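Local coordinates for KLLA0E08119p (Kluyveromyces lactis, PDB 3VA7), which forms the urea carboxylase part of a longer yeast enzyme and probably carboxylates urea at the expense of ATP, with biotin as the carboxyl carrier, at residues S488-P493 with S604-A609; Y512-A517 with R587-I592; G54-A59 with A74-A79; T33-N38 with K100-Q105; A965-I970 with E1133-F1138. All blocks are in the same frame, centred on the assembly; numbering follows the deposited sequence.

Contact 1 of 5, residues S488-P493 with S604-A609; sequences SVQDYP and SRSTFA
Asp-491 and Val-489 on one side meet the backbone and hydroxyls of residues 604-607 on the other, in two polar clusters at the ends of a nearly antiparallel crossing (161° between the touching parts). The first cluster surrounds the carboxylate of Asp-491. Ser-604 OG reaches Asp-491 OD1 at 2.7 Å on its syn side, close to the carboxylate plane, whereas Ser-606 OG comes to the same OD1 from well above that plane, 2.8 Å away. The other oxygen, Asp-491 OD2, takes the backbone N of Arg-605 at 2.8 Å, again from above the plane. With chi1 at 66°, the carboxylate lies between the backbone N and carbonyl carbon of its own residue and faces the loop. Ser-604 OG also accepts from Ser-606 N (2.8 Å), an ST turn that fixes this hydroxyl for its bond to the acid. The Arg-605 guanidinium leads off to Val-598 and takes no part in it. In the second cluster, Val-489 O accepts twice from Thr-607: its OG1 lies on a lone pair in the carbonyl plane at 2.6 Å, and its N binds at 3.2 Å. A water joins Thr-607 OG1 to the N of Val-489, the latter bond weak. Replacing Asp-491 by an alanine would probably leave both serine hydroxyls and the Arg-605 amide without their common acceptor and let the turn shift. With three donors on its carboxylate, the buried acid is likely to keep its charge. Polar bonds thus fix this irregular loop to strand 488-490 and the residue that follows it.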
# COMPACT_ATOMS: atom_id res chain seq x y z
N SER A 488 11.69 -8.36 -0.07
CA SER A 488 10.42 -8.05 0.60
C SER A 488 10.23 -8.75 1.93
O SER A 488 10.54 -9.95 2.06
CB SER A 488 9.23 -8.44 -0.28
OG SER A 488 9.28 -9.77 -0.73
N VAL A 489 9.70 -8.02 2.91
CA VAL A 489 9.22 -8.63 4.11
C VAL A 489 8.07 -9.54 3.76
O VAL A 489 7.17 -9.10 3.08
CB VAL A 489 8.61 -7.61 5.03
CG1 VAL A 489 8.05 -8.32 6.31
CG2 VAL A 489 9.63 -6.55 5.33
N GLN A 490 8.10 -10.79 4.23
CA GLN A 490 7.01 -11.75 3.98
C GLN A 490 6.74 -12.51 5.24
O GLN A 490 7.64 -12.54 6.10
CB GLN A 490 7.39 -12.74 2.86
CG GLN A 490 7.62 -12.09 1.54
CD GLN A 490 6.34 -11.54 0.95
OE1 GLN A 490 6.38 -10.77 -0.01
NE2 GLN A 490 5.18 -11.93 1.53
N ASP A 491 5.53 -13.10 5.37
CA ASP A 491 5.26 -14.06 6.44
C ASP A 491 4.41 -15.25 6.00
O ASP A 491 3.96 -15.28 4.86
CB ASP A 491 4.69 -13.41 7.72
CG ASP A 491 3.30 -12.79 7.52
OD1 ASP A 491 2.61 -13.12 6.53
OD2 ASP A 491 2.89 -11.96 8.39
N TYR A 492 4.21 -16.23 6.88
CA TYR A 492 3.64 -17.51 6.46
C TYR A 492 2.64 -18.01 7.45
O TYR A 492 2.98 -18.10 8.64
CB TYR A 492 4.73 -18.57 6.37
CG TYR A 492 4.14 -19.89 6.00
CD1 TYR A 492 3.98 -20.23 4.65
CD2 TYR A 492 3.68 -20.78 7.00
CE1 TYR A 492 3.39 -21.42 4.29
CE2 TYR A 492 3.11 -22.00 6.65
CZ TYR A 492 2.97 -22.29 5.31
OH TYR A 492 2.39 -23.44 4.94
N PRO A 493 1.42 -18.41 6.99
CA PRO A 493 0.99 -18.68 5.62
C PRO A 493 0.71 -17.47 4.73
O PRO A 493 0.50 -17.63 3.53
CB PRO A 493 -0.30 -19.49 5.80
CG PRO A 493 -0.80 -19.09 7.18
CD PRO A 493 0.32 -18.63 7.97
N SER A 604 -1.84 -9.94 8.16
CA SER A 604 -0.52 -10.42 7.75
C SER A 604 0.43 -9.28 7.49
O SER A 604 0.04 -8.20 7.01
CB SER A 604 -0.62 -11.24 6.47
OG SER A 604 0.67 -11.41 5.94
N ARG A 605 1.68 -9.55 7.79
CA ARG A 605 2.75 -8.63 7.51
C ARG A 605 3.36 -8.83 6.14
O ARG A 605 4.40 -8.23 5.84
CB ARG A 605 3.81 -8.75 8.59
CG ARG A 605 3.29 -8.25 9.90
CD ARG A 605 4.30 -8.46 10.96
NE ARG A 605 3.95 -7.70 12.15
CZ ARG A 605 3.26 -8.13 13.19
NH1 ARG A 605 2.78 -9.36 13.22
NH2 ARG A 605 3.04 -7.28 14.22
N SER A 606 2.74 -9.66 5.30
CA SER A 606 3.31 -9.93 3.98
C SER A 606 3.12 -8.76 3.06
O SER A 606 2.06 -8.10 3.08
CB SER A 606 2.70 -11.16 3.33
OG SER A 606 3.21 -12.32 3.92
N THR A 607 4.14 -8.54 2.22
CA THR A 607 4.12 -7.53 1.19
C THR A 607 3.41 -7.99 -0.08
O THR A 607 3.80 -8.99 -0.70
CB THR A 607 5.53 -7.16 0.78
OG1 THR A 607 6.35 -6.90 1.94
CG2 THR A 607 5.51 -5.95 -0.12
N PHE A 608 2.36 -7.25 -0.49
CA PHE A 608 1.78 -7.42 -1.83
C PHE A 608 2.09 -6.18 -2.64
O PHE A 608 1.36 -5.19 -2.56
CB PHE A 608 0.28 -7.61 -1.74
CG PHE A 608 -0.38 -7.83 -3.09
CD1 PHE A 608 0.23 -8.61 -4.07
CD2 PHE A 608 -1.61 -7.30 -3.36
CE1 PHE A 608 -0.40 -8.79 -5.33
CE2 PHE A 608 -2.24 -7.49 -4.60
CZ PHE A 608 -1.64 -8.22 -5.59
N ALA A 609 3.17 -6.21 -3.42
CA ALA A 609 3.76 -4.98 -4.00
C ALA A 609 2.79 -4.36 -4.98
O ALA A 609 2.41 -3.20 -4.85
CB ALA A 609 5.08 -5.28 -4.65
O HOH W 1 8.20 -5.19 2.04

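Contact 2 of 5, residues Y512-A517 with R587-I592; sequences YSFRLA and RAYLSI
Helix 511-520 lies on the antiparallel sheet containing strand 587-592, within the part of the chain matching carboxyltransferase subdomains A and B, and Tyr-589 of the strand fits against Ser-513, Phe-514 and Ala-517 of the helix. The two segments run almost side by side, their axes 7.7 Å apart and crossing at -23°. Tyr-589 presents one face of its ring to the helix. Phe-514 CB sits over that face, 4.0 Å from the ring centroid and 15° off the normal, in a CH-pi contact. The Phe-514 ring extends past it, with CG anti to the backbone N (chi1 174°), which brings CD1 to 3.4 Å from Tyr-589 CD2. The two ring planes are nearly perpendicular and the rings meet obliquely. Ser-513 CB approaches CD1 of the tyrosine at 3.8 Å, and Ala-517 CB lies 3.9 Å from Tyr-589 CB, near the root of the side chain. The far end of the tyrosine is polar: its OH is bonded to Glu-531 and to the backbone N of Asp-510, just ahead of the helix. A leucine in place of Tyr-589 would probably leave Phe-514 CB without its aromatic face and Glu-531 without this hydroxyl partner. Further along, Ser-591 OG donates to Ala-517 O over 2.8 Å, coming from above the carbonyl plane and not along a lone pair. A helix laid nearly parallel to the strand it covers, meeting it through alternate residues such as Tyr-589 and Ser-591, is typical of a helix layered on a beta-sheet, here an antiparallel one.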
# COMPACT_ATOMS: atom_id res chain seq x y z
N TYR A 512 8.85 -23.58 1.90
CA TYR A 512 9.67 -24.52 2.73
C TYR A 512 10.98 -23.90 3.28
O TYR A 512 11.22 -23.88 4.52
CB TYR A 512 9.90 -25.88 2.01
CG TYR A 512 10.38 -26.95 2.96
CD1 TYR A 512 9.63 -27.30 4.08
CD2 TYR A 512 11.62 -27.55 2.78
CE1 TYR A 512 10.09 -28.24 4.97
CE2 TYR A 512 12.09 -28.49 3.69
CZ TYR A 512 11.33 -28.83 4.77
OH TYR A 512 11.80 -29.75 5.67
N SER A 513 11.81 -23.39 2.38
CA SER A 513 13.00 -22.67 2.76
C SER A 513 12.68 -21.54 3.73
O SER A 513 13.45 -21.28 4.68
CB SER A 513 13.70 -22.08 1.54
OG SER A 513 13.91 -22.99 0.45
N PHE A 514 11.54 -20.87 3.50
CA PHE A 514 11.19 -19.71 4.32
C PHE A 514 11.06 -20.21 5.76
O PHE A 514 11.56 -19.58 6.70
CB PHE A 514 9.90 -19.05 3.84
CG PHE A 514 9.41 -17.93 4.75
CD1 PHE A 514 9.72 -16.61 4.48
CD2 PHE A 514 8.62 -18.22 5.89
CE1 PHE A 514 9.27 -15.58 5.35
CE2 PHE A 514 8.17 -17.20 6.78
CZ PHE A 514 8.49 -15.86 6.50
N ARG A 515 10.36 -21.33 5.92
CA ARG A 515 10.05 -21.82 7.26
C ARG A 515 11.26 -22.48 7.88
O ARG A 515 11.46 -22.42 9.08
CB ARG A 515 8.88 -22.78 7.23
CG ARG A 515 7.63 -22.19 6.63
CD ARG A 515 6.44 -22.83 7.21
NE ARG A 515 6.08 -24.07 6.56
CZ ARG A 515 5.45 -25.08 7.19
NH1 ARG A 515 5.12 -25.01 8.50
NH2 ARG A 515 5.17 -26.19 6.51
N LEU A 516 12.10 -23.09 7.05
CA LEU A 516 13.38 -23.56 7.56
C LEU A 516 14.12 -22.37 8.13
O LEU A 516 14.55 -22.42 9.29
CB LEU A 516 14.22 -24.22 6.47
CG LEU A 516 13.88 -25.64 6.01
CD1 LEU A 516 14.62 -25.97 4.69
CD2 LEU A 516 14.17 -26.68 7.10
N ALA A 517 14.25 -21.30 7.33
CA ALA A 517 15.06 -20.17 7.74
C ALA A 517 14.52 -19.70 9.08
O ALA A 517 15.29 -19.54 10.07
CB ALA A 517 15.07 -19.05 6.69
N ARG A 587 15.54 -17.90 -5.31
CA ARG A 587 15.16 -17.14 -4.13
C ARG A 587 15.82 -17.72 -2.90
O ARG A 587 16.01 -18.96 -2.87
CB ARG A 587 13.61 -17.14 -3.93
CG ARG A 587 12.94 -15.88 -4.38
CD ARG A 587 11.44 -15.85 -4.41
NE ARG A 587 11.01 -16.35 -5.68
CZ ARG A 587 10.42 -15.66 -6.64
NH1 ARG A 587 10.16 -14.38 -6.50
NH2 ARG A 587 10.11 -16.29 -7.76
N ALA A 588 16.13 -16.87 -1.91
CA ALA A 588 16.60 -17.30 -0.59
C ALA A 588 15.88 -16.48 0.49
O ALA A 588 15.16 -15.53 0.16
CB ALA A 588 18.09 -17.12 -0.46
N TYR A 589 16.08 -16.82 1.78
CA TYR A 589 15.31 -16.22 2.88
C TYR A 589 16.18 -15.88 4.00
O TYR A 589 16.96 -16.71 4.45
CB TYR A 589 14.17 -17.14 3.38
CG TYR A 589 13.22 -17.29 2.26
CD1 TYR A 589 13.44 -18.26 1.27
CD2 TYR A 589 12.16 -16.37 2.11
CE1 TYR A 589 12.56 -18.32 0.15
CE2 TYR A 589 11.29 -16.45 1.03
CZ TYR A 589 11.51 -17.39 0.04
OH TYR A 589 10.63 -17.45 -1.03
N LEU A 590 16.05 -14.66 4.47
CA LEU A 590 16.91 -14.20 5.52
C LEU A 590 16.13 -13.96 6.77
O LEU A 590 15.37 -13.00 6.82
CB LEU A 590 17.57 -12.92 5.08
CG LEU A 590 18.17 -12.13 6.22
CD1 LEU A 590 19.29 -12.91 6.88
CD2 LEU A 590 18.66 -10.88 5.60
N SER A 591 16.29 -14.81 7.77
CA SER A 591 15.51 -14.66 8.99
C SER A 591 16.30 -13.99 10.09
O SER A 591 17.51 -14.02 10.08
CB SER A 591 15.00 -16.02 9.45
OG SER A 591 16.06 -16.93 9.65
N ILE A 592 15.62 -13.40 11.05
CA ILE A 592 16.26 -12.63 12.10
C ILE A 592 15.52 -13.10 13.32
O ILE A 592 14.29 -13.14 13.28
CB ILE A 592 15.90 -11.14 12.06
CG1 ILE A 592 16.02 -10.49 10.66
CG2 ILE A 592 16.61 -10.38 13.13
CD1 ILE A 592 17.15 -10.94 9.84

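Contact 3 of 5, residues G54-A59 with A74-A79; sequences GIKSVA and ADFSVA
Asp-75 points its side chain toward the start of strand 56-61, and its carboxylate bonds to the backbone where the two parallel strands begin to pair. With CG anti to the carbonyl carbon (chi1 -56°), OD1 is brought 2.7 Å from Ser-57 N, which it accepts on its anti lone pair through a nearly straight bond of 166°. A water bridges that same OD1 and the carbonyl of Ile-55. Ser-57 answers through its own O, which takes Phe-76 N at 3.0 Å. The chain of Lys-56 runs roughly at a right angle to Asp-75 and then, bent at chi2 and chi3, obliquely past Phe-76, where Lys-56 CE meets Phe-76 CE1 in the ring plane at 3.7 Å. It is thus the lysine's aliphatic part, meeting the ring at its edge, that makes this contact, and no cation-pi interaction arises. Val-58 and Phe-76 share one side of the sheet, where Val-58 CG2 lies 4.4 Å from Phe-76 CB. Ala-59 and Ser-77 share the other, where Ala-59 CB also meets Ala-74 CB at 3.7 Å. Met-47 of helix 40-53 lies against Ser-57 and Ala-74. Beyond the aspartate, regular parallel pairing takes over: Ala-59 N donates to Phe-76 O at 2.9 Å, and Ala-59 O accepts from Val-78 N at 3.1 Å. Strand 56-61, helix 69-73 and strand 76-79 form a beta-alpha-beta unit at the edge of the parallel sheet characteristic of the biotin carboxylase N-terminal domain.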
# COMPACT_ATOMS: atom_id res chain seq x y z
N GLY A 54 -17.91 29.64 18.67
CA GLY A 54 -19.04 29.98 17.82
C GLY A 54 -18.66 31.04 16.79
O GLY A 54 -19.54 31.75 16.27
N ILE A 55 -17.35 31.13 16.53
CA ILE A 55 -16.74 32.03 15.56
C ILE A 55 -16.45 31.31 14.24
O ILE A 55 -15.81 30.26 14.22
CB ILE A 55 -15.41 32.55 16.08
CG1 ILE A 55 -15.59 33.26 17.44
CG2 ILE A 55 -14.74 33.46 15.04
CD1 ILE A 55 -14.27 33.78 18.02
N LYS A 56 -16.89 31.89 13.13
CA LYS A 56 -16.75 31.23 11.87
C LYS A 56 -15.30 31.32 11.50
O LYS A 56 -14.69 32.33 11.75
CB LYS A 56 -17.71 31.82 10.81
CG LYS A 56 -19.11 31.10 10.84
CD LYS A 56 -20.28 32.07 10.67
CE LYS A 56 -20.34 32.77 9.23
NZ LYS A 56 -21.26 34.00 9.03
N SER A 57 -14.74 30.24 10.95
CA SER A 57 -13.35 30.19 10.58
C SER A 57 -13.14 30.07 9.09
O SER A 57 -13.95 29.48 8.33
CB SER A 57 -12.67 29.02 11.28
OG SER A 57 -13.14 27.79 10.81
N VAL A 58 -12.01 30.60 8.67
CA VAL A 58 -11.60 30.56 7.29
C VAL A 58 -10.20 29.97 7.14
O VAL A 58 -9.23 30.49 7.70
CB VAL A 58 -11.62 31.97 6.73
CG1 VAL A 58 -11.30 31.90 5.26
CG2 VAL A 58 -13.00 32.60 6.95
N ALA A 59 -10.14 28.89 6.36
CA ALA A 59 -8.89 28.27 5.94
C ALA A 59 -8.28 29.00 4.74
O ALA A 59 -9.01 29.62 3.98
CB ALA A 59 -9.11 26.80 5.58
N ALA A 74 -12.53 23.85 8.60
CA ALA A 74 -12.97 25.24 8.55
C ALA A 74 -14.40 25.38 8.03
O ALA A 74 -14.91 24.50 7.36
CB ALA A 74 -12.04 26.05 7.71
N ASP A 75 -15.04 26.49 8.34
CA ASP A 75 -16.35 26.77 7.78
C ASP A 75 -16.22 27.23 6.34
O ASP A 75 -17.08 26.92 5.52
CB ASP A 75 -17.06 27.87 8.58
CG ASP A 75 -17.19 27.53 10.06
OD1 ASP A 75 -16.44 28.12 10.86
OD2 ASP A 75 -18.03 26.65 10.40
N PHE A 76 -15.17 27.98 6.02
CA PHE A 76 -14.93 28.42 4.65
C PHE A 76 -13.44 28.26 4.33
O PHE A 76 -12.62 28.03 5.23
CB PHE A 76 -15.39 29.88 4.43
CG PHE A 76 -16.78 30.17 4.95
CD1 PHE A 76 -16.96 30.73 6.22
CD2 PHE A 76 -17.92 29.88 4.19
CE1 PHE A 76 -18.25 30.99 6.73
CE2 PHE A 76 -19.23 30.12 4.69
CZ PHE A 76 -19.39 30.68 5.96
N SER A 77 -13.09 28.36 3.05
CA SER A 77 -11.71 28.19 2.63
C SER A 77 -11.41 28.88 1.30
O SER A 77 -12.28 29.11 0.49
CB SER A 77 -11.34 26.70 2.55
OG SER A 77 -12.32 25.97 1.87
N VAL A 78 -10.16 29.25 1.10
CA VAL A 78 -9.78 29.97 -0.08
C VAL A 78 -8.53 29.29 -0.52
O VAL A 78 -7.58 29.15 0.26
CB VAL A 78 -9.52 31.44 0.23
CG1 VAL A 78 -8.93 32.14 -0.96
CG2 VAL A 78 -10.79 32.11 0.64
N ALA A 79 -8.59 28.78 -1.74
CA ALA A 79 -7.43 28.27 -2.42
C ALA A 79 -6.54 29.46 -2.76
O ALA A 79 -6.98 30.42 -3.39
CB ALA A 79 -7.87 27.53 -3.69
O HOH W 2 -16.06 27.55 13.64

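Contact 4 of 5, residues T33-N38 with K100-Q105; sequences TVLIAN and KKTGAQ
The backbone leaving helix 92-101 comes alongside the start of strand 33-36, with the CA atoms of Thr-33 and Ala-104 4.9 Å apart and Gln-105 N donating to Thr-33 O at 3.1 Å. Before this, Gly-103 ends the helix in a Schellman motif; its positive phi of 52°, which favours glycine, redirects the chain toward the sheet. Ala-104 makes the main apolar touch: its methyl lies over the strand backbone, 3.8 Å from Leu-35 N and 3.9 Å from Leu-35 CB. The rest of the leucine extends past the alanine, where Leu-35 CD1 comes near Thr-102, 4.3 Å from its OG1. That hydroxyl is turned back to the carbonyl of Ala-98 in the last helical turn, which probably fixes its direction; the leucine meets it by van der Waals contact alone. Thr-33 faces the turn from the other side of Ala-104. With chi1 at 68°, its OG1 stands between the backbone N and the carbonyl carbon and passes 3.4 Å from Ala-104 CA. OG1 is close to the carbonyl of Gly-103 as well, but the angle is too poor for a hydrogen bond. Leu-35 goes on to pair through its backbone with Ala-106 and Ile-108 of strand 106-108. The contact is the return from helix 92-101 into the central parallel strands, an alpha-to-beta connection typical of the Rossmann-like sheet that opens a biotin carboxylase domain.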
# COMPACT_ATOMS: atom_id res chain seq x y z
N THR A 33 -16.28 36.25 12.01
CA THR A 33 -15.53 35.32 11.20
C THR A 33 -14.03 35.71 11.33
O THR A 33 -13.72 36.90 11.39
CB THR A 33 -16.06 35.27 9.71
OG1 THR A 33 -15.80 36.50 9.06
CG2 THR A 33 -17.55 35.13 9.65
N VAL A 34 -13.14 34.72 11.41
CA VAL A 34 -11.69 34.91 11.61
C VAL A 34 -10.93 34.06 10.58
O VAL A 34 -11.21 32.90 10.45
CB VAL A 34 -11.24 34.48 13.07
CG1 VAL A 34 -9.73 34.34 13.16
CG2 VAL A 34 -11.69 35.43 14.14
N LEU A 35 -9.95 34.61 9.86
CA LEU A 35 -9.13 33.81 8.92
C LEU A 35 -7.81 33.34 9.55
O LEU A 35 -7.22 34.11 10.32
CB LEU A 35 -8.81 34.62 7.69
CG LEU A 35 -7.93 34.02 6.59
CD1 LEU A 35 -8.54 34.49 5.26
CD2 LEU A 35 -6.37 34.37 6.72
N ILE A 36 -7.37 32.12 9.24
CA ILE A 36 -6.10 31.62 9.78
C ILE A 36 -5.06 31.67 8.71
O ILE A 36 -5.12 30.90 7.74
CB ILE A 36 -6.10 30.11 10.15
CG1 ILE A 36 -7.43 29.60 10.74
CG2 ILE A 36 -4.85 29.72 10.93
CD1 ILE A 36 -8.03 30.37 11.73
N ALA A 37 -4.08 32.56 8.89
CA ALA A 37 -2.97 32.68 7.95
C ALA A 37 -1.94 31.57 8.19
O ALA A 37 -0.74 31.81 8.38
CB ALA A 37 -2.34 34.04 8.01
N ASN A 38 -2.43 30.33 8.17
CA ASN A 38 -1.55 29.21 8.45
C ASN A 38 -2.14 27.89 7.99
O ASN A 38 -3.29 27.85 7.46
CB ASN A 38 -1.20 29.14 9.95
CG ASN A 38 0.23 28.80 10.18
OD1 ASN A 38 0.69 27.71 9.78
ND2 ASN A 38 0.96 29.69 10.84
N LYS A 100 -10.57 39.45 2.68
CA LYS A 100 -11.52 40.34 2.02
C LYS A 100 -12.70 39.54 1.48
O LYS A 100 -13.83 39.73 1.90
CB LYS A 100 -10.83 41.08 0.86
CG LYS A 100 -10.09 42.32 1.26
CD LYS A 100 -10.93 43.15 2.21
CE LYS A 100 -10.20 44.40 2.59
NZ LYS A 100 -10.82 45.01 3.79
N LYS A 101 -12.37 38.61 0.59
CA LYS A 101 -13.27 37.73 -0.15
C LYS A 101 -14.26 36.95 0.76
O LYS A 101 -15.40 36.64 0.34
CB LYS A 101 -12.36 36.78 -0.94
CG LYS A 101 -12.97 35.79 -1.92
CD LYS A 101 -11.83 34.94 -2.55
CE LYS A 101 -12.22 34.29 -3.91
NZ LYS A 101 -12.35 35.31 -5.01
N THR A 102 -13.86 36.68 2.00
CA THR A 102 -14.69 35.88 2.93
C THR A 102 -15.30 36.72 4.02
O THR A 102 -15.96 36.18 4.93
CB THR A 102 -13.85 34.76 3.58
OG1 THR A 102 -12.62 35.30 4.12
CG2 THR A 102 -13.56 33.66 2.54
N GLY A 103 -15.09 38.03 3.93
CA GLY A 103 -15.45 38.99 5.00
C GLY A 103 -14.93 38.66 6.39
O GLY A 103 -15.68 38.71 7.36
N ALA A 104 -13.65 38.31 6.52
CA ALA A 104 -13.06 38.02 7.87
C ALA A 104 -12.73 39.32 8.60
O ALA A 104 -12.04 40.18 8.05
CB ALA A 104 -11.81 37.15 7.76
N GLN A 105 -13.24 39.51 9.81
CA GLN A 105 -12.84 40.73 10.50
C GLN A 105 -11.43 40.73 11.03
O GLN A 105 -10.85 41.82 11.25
CB GLN A 105 -13.85 41.25 11.50
CG GLN A 105 -14.44 40.24 12.36
CD GLN A 105 -15.93 40.24 12.24
OE1 GLN A 105 -16.49 40.15 11.12
NE2 GLN A 105 -16.61 40.35 13.41

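Contact 5 of 5, residues A965-I970 with E1133-F1138; sequences ADVNDI and EKADEF
The C-terminal turn of helix 960-967 meets the first turns of helix 1133-1142, with Val-967 and Ala-1135 closest at 5.8 Å between CA atoms. Asp-969, at positive phi, ends the first helix in a Schellman motif. Lys-1134 reaches across fully extended (chi1 -170°) to this helix end. Its NZ meets Asp-966 OD2 at 2.7 Å, nearly along the C-O axis, and also donates to Asp-966 O at 2.9 Å. That carbonyl accepts Asp-969 N from the opposite face, so it is held by two donors. Asp-969 OD2 adds a longer salt bridge to NZ, 3.6 Å away, and the ammonium is probably stabilised by both acids and by the helix's C-terminal carbonyl. One helical turn further on, Phe-1138 packs on Val-967. CB of the valine lies over one ring face, 4.1 Å from the centroid, a CH-pi contact, while Val-967 CG2 is 3.4 Å from Phe-1138 CD2. Asp-966 comes to the ring edge with OD1 3.3 Å from Phe-1138 CZ, its carboxylate standing nearly perpendicular to the ring plane. Around the pair, Phe-963 of helix 960-967 meets Phe-1138 edge-to-face, Pro-955 touches the same phenylalanine, and Ala-1135 touches Leu-1009 of another loop, so helix 1133-1142 is seated against helix 960-967 and nearby loops.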
# COMPACT_ATOMS: atom_id res chain seq x y z
N ALA A 965 -16.68 -4.00 -31.75
CA ALA A 965 -17.62 -3.47 -32.76
C ALA A 965 -17.71 -4.36 -33.98
O ALA A 965 -18.79 -4.73 -34.41
CB ALA A 965 -17.27 -2.07 -33.17
N ASP A 966 -16.56 -4.73 -34.52
CA ASP A 966 -16.53 -5.52 -35.74
C ASP A 966 -17.11 -6.94 -35.59
O ASP A 966 -17.88 -7.40 -36.43
CB ASP A 966 -15.08 -5.53 -36.27
CG ASP A 966 -14.92 -6.16 -37.66
OD1 ASP A 966 -13.75 -6.52 -37.95
OD2 ASP A 966 -15.87 -6.27 -38.48
N VAL A 967 -16.78 -7.64 -34.50
CA VAL A 967 -17.20 -9.03 -34.37
C VAL A 967 -18.70 -9.10 -34.08
O VAL A 967 -19.40 -10.08 -34.40
CB VAL A 967 -16.30 -9.84 -33.41
CG1 VAL A 967 -16.48 -9.39 -31.95
CG2 VAL A 967 -16.56 -11.33 -33.57
N ASN A 968 -19.21 -8.01 -33.55
CA ASN A 968 -20.63 -7.92 -33.32
C ASN A 968 -21.43 -7.23 -34.43
O ASN A 968 -22.64 -7.12 -34.32
CB ASN A 968 -20.86 -7.20 -32.00
CG ASN A 968 -20.75 -8.12 -30.84
OD1 ASN A 968 -21.68 -8.89 -30.59
ND2 ASN A 968 -19.65 -8.05 -30.10
N ASP A 969 -20.75 -6.73 -35.46
CA ASP A 969 -21.38 -5.96 -36.50
C ASP A 969 -22.10 -4.72 -36.06
O ASP A 969 -23.24 -4.51 -36.48
CB ASP A 969 -22.42 -6.80 -37.22
CG ASP A 969 -21.94 -7.24 -38.55
OD1 ASP A 969 -21.89 -6.37 -39.50
OD2 ASP A 969 -21.56 -8.43 -38.60
N ILE A 970 -21.46 -3.91 -35.21
CA ILE A 970 -22.06 -2.64 -34.81
C ILE A 970 -21.03 -1.54 -35.00
O ILE A 970 -19.94 -1.86 -35.38
CB ILE A 970 -22.56 -2.66 -33.34
CG1 ILE A 970 -21.42 -3.03 -32.36
CG2 ILE A 970 -23.75 -3.59 -33.20
CD1 ILE A 970 -21.89 -3.23 -30.94
N GLU A 1133 -21.03 -16.76 -39.77
CA GLU A 1133 -19.74 -17.08 -40.40
C GLU A 1133 -18.64 -16.07 -40.02
O GLU A 1133 -17.47 -16.44 -39.90
CB GLU A 1133 -19.85 -17.20 -41.93
CG GLU A 1133 -19.84 -18.64 -42.49
CD GLU A 1133 -21.26 -19.19 -42.85
OE1 GLU A 1133 -22.06 -18.46 -43.52
OE2 GLU A 1133 -21.56 -20.37 -42.49
N LYS A 1134 -19.03 -14.82 -39.80
CA LYS A 1134 -18.07 -13.76 -39.49
C LYS A 1134 -17.41 -13.94 -38.11
O LYS A 1134 -16.17 -13.85 -37.97
CB LYS A 1134 -18.73 -12.39 -39.60
CG LYS A 1134 -17.72 -11.25 -39.53
CD LYS A 1134 -18.42 -9.95 -39.32
CE LYS A 1134 -17.47 -8.79 -39.42
NZ LYS A 1134 -18.20 -7.47 -39.30
N ALA A 1135 -18.23 -14.22 -37.10
CA ALA A 1135 -17.75 -14.58 -35.77
C ALA A 1135 -16.85 -15.83 -35.78
O ALA A 1135 -15.86 -15.90 -35.05
CB ALA A 1135 -18.92 -14.78 -34.85
N ASP A 1136 -17.20 -16.81 -36.63
CA ASP A 1136 -16.40 -18.04 -36.75
C ASP A 1136 -15.03 -17.80 -37.38
O ASP A 1136 -14.05 -18.43 -36.95
CB ASP A 1136 -17.16 -19.18 -37.45
CG ASP A 1136 -18.32 -19.73 -36.60
OD1 ASP A 1136 -19.31 -20.16 -37.19
OD2 ASP A 1136 -18.28 -19.72 -35.35
N GLU A 1137 -14.92 -16.91 -38.37
CA GLU A 1137 -13.60 -16.60 -38.93
C GLU A 1137 -12.77 -15.96 -37.82
O GLU A 1137 -11.60 -16.34 -37.58
CB GLU A 1137 -13.69 -15.72 -40.20
CG GLU A 1137 -12.39 -15.58 -41.08
CD GLU A 1137 -11.67 -16.92 -41.40
OE1 GLU A 1137 -10.53 -16.89 -41.95
OE2 GLU A 1137 -12.23 -18.01 -41.09
N PHE A 1138 -13.40 -15.05 -37.08
CA PHE A 1138 -12.74 -14.47 -35.92
C PHE A 1138 -12.28 -15.53 -34.94
O PHE A 1138 -11.12 -15.50 -34.52
CB PHE A 1138 -13.64 -13.46 -35.21
CG PHE A 1138 -13.46 -12.03 -35.67
CD1 PHE A 1138 -12.28 -11.35 -35.41
CD2 PHE A 1138 -14.50 -11.36 -36.31
CE1 PHE A 1138 -12.13 -10.02 -35.80
CE2 PHE A 1138 -14.37 -10.03 -36.71
CZ PHE A 1138 -13.18 -9.36 -36.46

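Overall arrangement
Contacts 1 and 2 are buried and adjoin in the carboxyltransferase region: strand 488-490 and strand 587-592 belong to one sheet, and Phe-514 touches both Gln-490 and Asp-491. The first is polar, fixing an irregular loop, the second largely aromatic. Contacts 3 and 4, only partly buried, share another sheet, where strands 56-61 and 33-36 are neighbours; main-chain pairing dominates the former, a helix-ending turn the latter. Their centres lie 55 and 60 Å from that of contact 2. Contact 5 is also partly buried, 42 Å from the chain's centre, and joins two helix ends by salt bridges, unlike the neutral donors round the acid of contact 1.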